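Local coordinates for insect fatty acid binding protein (Manduca sexta, PDB 1MDC), which binds a single fatty acid molecule inside its beta-barrel, consistent with a role in intracellular lipid transport, at residues Asp112-Ile117 with Val125-Tyr130. Residues are numbered along the deposited sequence; the frame is centred on the assembly and turned at random.
With PLM (palmitic acid), chain C.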
loop_
_atom_site.group_PDB
_atom_site.type_symbol
_atom_site.label_atom_id
_atom_site.label_comp_id
_atom_site.label_asym_id
_atom_site.label_seq_id
_atom_site.Cartn_x
_atom_site.Cartn_y
_atom_site.Cartn_z
ATOM N N ASP A 112 -9.302 9.937 8.136
ATOM C CA ASP A 112 -8.490 10.111 6.947
ATOM C C ASP A 112 -7.234 9.263 7.000
ATOM O O ASP A 112 -6.644 9.077 8.073
ATOM C CB ASP A 112 -7.973 11.576 6.852
ATOM C CG ASP A 112 -9.050 12.609 6.716
ATOM O OD1 ASP A 112 -9.729 12.550 5.631
ATOM O OD2 ASP A 112 -9.284 13.400 7.557
ATOM N N LEU A 113 -6.811 8.754 5.833
ATOM C CA LEU A 113 -5.597 7.943 5.722
ATOM C C LEU A 113 -4.812 8.594 4.563
ATOM O O LEU A 113 -5.404 8.780 3.508
ATOM C CB LEU A 113 -5.888 6.448 5.474
ATOM C CG LEU A 113 -4.739 5.647 4.830
ATOM C CD1 LEU A 113 -3.443 5.546 5.679
ATOM C CD2 LEU A 113 -5.227 4.231 4.523
ATOM N N VAL A 114 -3.543 8.969 4.761
ATOM C CA VAL A 114 -2.762 9.586 3.697
ATOM C C VAL A 114 -1.615 8.664 3.449
ATOM O O VAL A 114 -0.963 8.302 4.390
ATOM C CB VAL A 114 -2.206 10.956 4.168
ATOM C CG1 VAL A 114 -1.403 11.606 3.029
ATOM C CG2 VAL A 114 -3.347 11.933 4.600
ATOM N N VAL A 115 -1.365 8.265 2.216
ATOM C CA VAL A 115 -0.262 7.382 1.922
ATOM C C VAL A 115 0.707 8.167 1.047
ATOM O O VAL A 115 0.297 8.698 0.026
ATOM C CB VAL A 115 -0.728 6.141 1.110
ATOM C CG1 VAL A 115 0.490 5.229 0.828
ATOM C CG2 VAL A 115 -1.726 5.261 1.913
ATOM N N THR A 116 1.958 8.253 1.465
ATOM C CA THR A 116 2.969 8.977 0.732
ATOM C C THR A 116 3.870 7.894 0.185
ATOM O O THR A 116 4.350 7.073 0.943
ATOM C CB THR A 116 3.748 9.847 1.688
ATOM O OG1 THR A 116 2.754 10.710 2.245
ATOM C CG2 THR A 116 4.727 10.711 0.855
ATOM N N ILE A 117 4.098 7.904 -1.120
ATOM C CA ILE A 117 4.925 6.900 -1.734
ATOM C C ILE A 117 6.142 7.450 -2.414
ATOM O O ILE A 117 6.026 8.407 -3.174
ATOM C CB ILE A 117 3.983 6.393 -2.851
ATOM C CG1 ILE A 117 2.674 5.827 -2.255
ATOM C CG2 ILE A 117 4.744 5.283 -3.534
ATOM C CD1 ILE A 117 1.632 5.369 -3.288
ATOM N N VAL A 125 7.108 12.348 -5.643
ATOM C CA VAL A 125 6.394 11.885 -4.452
ATOM C C VAL A 125 4.975 11.620 -4.945
ATOM O O VAL A 125 4.413 12.472 -5.642
ATOM C CB VAL A 125 6.242 13.031 -3.404
ATOM C CG1 VAL A 125 5.410 12.440 -2.209
ATOM C CG2 VAL A 125 7.637 13.397 -2.897
ATOM N N ALA A 126 4.389 10.459 -4.621
ATOM C CA ALA A 126 3.014 10.144 -5.049
ATOM C C ALA A 126 2.178 10.116 -3.780
ATOM O O ALA A 126 2.741 9.790 -2.730
ATOM C CB ALA A 126 2.845 8.764 -5.775
ATOM N N ARG A 127 0.883 10.453 -3.873
ATOM C CA ARG A 127 0.019 10.458 -2.714
ATOM C C ARG A 127 -1.281 9.780 -3.016
ATOM O O ARG A 127 -1.791 9.912 -4.122
ATOM C CB ARG A 127 -0.358 11.895 -2.378
ATOM C CG ARG A 127 0.683 12.552 -1.519
ATOM C CD ARG A 127 0.323 12.395 -0.061
ATOM N NE ARG A 127 1.240 12.971 0.888
ATOM C CZ ARG A 127 1.162 14.239 1.273
ATOM N NH1 ARG A 127 0.246 15.029 0.751
ATOM N NH2 ARG A 127 2.036 14.717 2.184
ATOM N N ARG A 128 -1.806 9.057 -2.028
ATOM C CA ARG A 128 -3.088 8.380 -2.152
ATOM C C ARG A 128 -3.841 8.793 -0.896
ATOM O O ARG A 128 -3.327 8.644 0.198
ATOM C CB ARG A 128 -3.096 6.878 -2.359
ATOM C CG ARG A 128 -2.172 6.470 -3.546
ATOM C CD ARG A 128 -2.302 4.973 -3.763
ATOM N NE ARG A 128 -3.310 4.616 -4.770
ATOM C CZ ARG A 128 -3.616 3.336 -4.978
ATOM N NH1 ARG A 128 -3.038 2.355 -4.270
ATOM N NH2 ARG A 128 -4.487 3.048 -5.884
ATOM N N TYR A 129 -5.023 9.353 -1.079
ATOM C CA TYR A 129 -5.885 9.839 -0.013
ATOM C C TYR A 129 -7.116 8.922 0.105
ATOM O O TYR A 129 -7.858 8.684 -0.864
ATOM C CB TYR A 129 -6.346 11.293 -0.307
ATOM C CG TYR A 129 -5.186 12.221 -0.531
ATOM C CD1 TYR A 129 -4.570 12.901 0.526
ATOM C CD2 TYR A 129 -4.704 12.424 -1.823
ATOM C CE1 TYR A 129 -3.503 13.747 0.321
ATOM C CE2 TYR A 129 -3.625 13.284 -2.050
ATOM C CZ TYR A 129 -3.034 13.946 -1.006
ATOM O OH TYR A 129 -1.979 14.780 -1.237
ATOM N N TYR A 130 -7.331 8.406 1.317
ATOM C CA TYR A 130 -8.458 7.527 1.556
ATOM C C TYR A 130 -9.295 8.086 2.698
ATOM O O TYR A 130 -8.799 8.829 3.533
ATOM C CB TYR A 130 -7.856 6.186 2.021
ATOM C CG TYR A 130 -7.062 5.284 1.072
ATOM C CD1 TYR A 130 -5.770 5.609 0.701
ATOM C CD2 TYR A 130 -7.639 4.091 0.619
ATOM C CE1 TYR A 130 -5.056 4.747 -0.161
ATOM C CE2 TYR A 130 -6.940 3.225 -0.218
ATOM C CZ TYR A 130 -5.644 3.581 -0.599
ATOM O OH TYR A 130 -4.945 2.735 -1.390
HETATM C C1 PLM C . -1.637 1.943 -0.699
HETATM O O1 PLM C . -1.920 1.872 0.510
HETATM O O2 PLM C . -2.305 2.601 -1.512
HETATM C C2 PLM C . -0.454 1.138 -1.283
HETATM C C3 PLM C . -0.154 1.343 -2.785
HETATM C C4 PLM C . -0.752 0.195 -3.647
HETATM C C5 PLM C . 0.308 -0.835 -4.091
HETATM C C6 PLM C . 0.617 -0.730 -5.594
HETATM C C7 PLM C . 1.959 -1.404 -5.847
HETATM C C8 PLM C . 2.286 -1.697 -7.303
HETATM C C9 PLM C . 3.719 -1.191 -7.484
HETATM C CA PLM C . 4.774 -2.280 -7.730
HETATM C CB PLM C . 5.895 -2.165 -6.686
HETATM C CC PLM C . 7.221 -2.832 -7.137
HETATM C CD PLM C . 8.314 -2.768 -6.021
HETATM C CE PLM C . 9.539 -1.957 -6.433
HETATM C CF PLM C . 9.104 -0.514 -6.693
HETATM C CG PLM C . 10.262 0.437 -7.090
HETATM O O HOH W 1 -8.467 11.651 3.231
#
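Arg127 reaches back over the outer face of the hairpin to Thr116, its non-hydrogen-bonded partner, and the edge of its guanidinium group serves two hydroxyls at once: NE donates to Thr116 OG1 (3.0 Å) and NH1 to Tyr129 OH (3.0 Å), both acceptors lying in the guanidinium plane. A sharp bend at chi2 (-93°) folds the chain toward 112-117, where Val114 CG1 packs against Arg127 CD at 3.6 Å and covers one guanidinium face. Were Arg127 an alanine, Thr116 OG1 would probably lose this donor and Val114 CG1 its packing surface, while Tyr129 OH would be left with Glu14 as the remaining partner of the two.

Six backbone hydrogen bonds join the antiparallel strands in three reciprocal pairs, Leu113 with Tyr130, Val115 with Arg128 and Ile117 with Ala126. These residues face the barrel interior, where the palmitate carboxylate is held. Its O2 accepts from Tyr130 OH at 2.6 Å and from Arg128 NH1 at 2.9 Å, lying at the edge of both flat groups, and Gln40 NE2 adds a further bond to the ligand. Beside this anchor, Val115 CG2 lies 4.0 Å from Tyr130 CE1, and Ile117 CD1 rests on the aliphatic Arg128 CG (4.0 Å). A bend at chi3 (94°) turns the Arg128 guanidinium away from 112-117, while Gln13 OE1 accepts from NE.

Within the calycin barrel, the hairpin is flanked by strand 100-109 beside 112-117 and strand 8-14 beside 125-130, while Phe19 of helix 16-21 packs on Ile117 and Ala126.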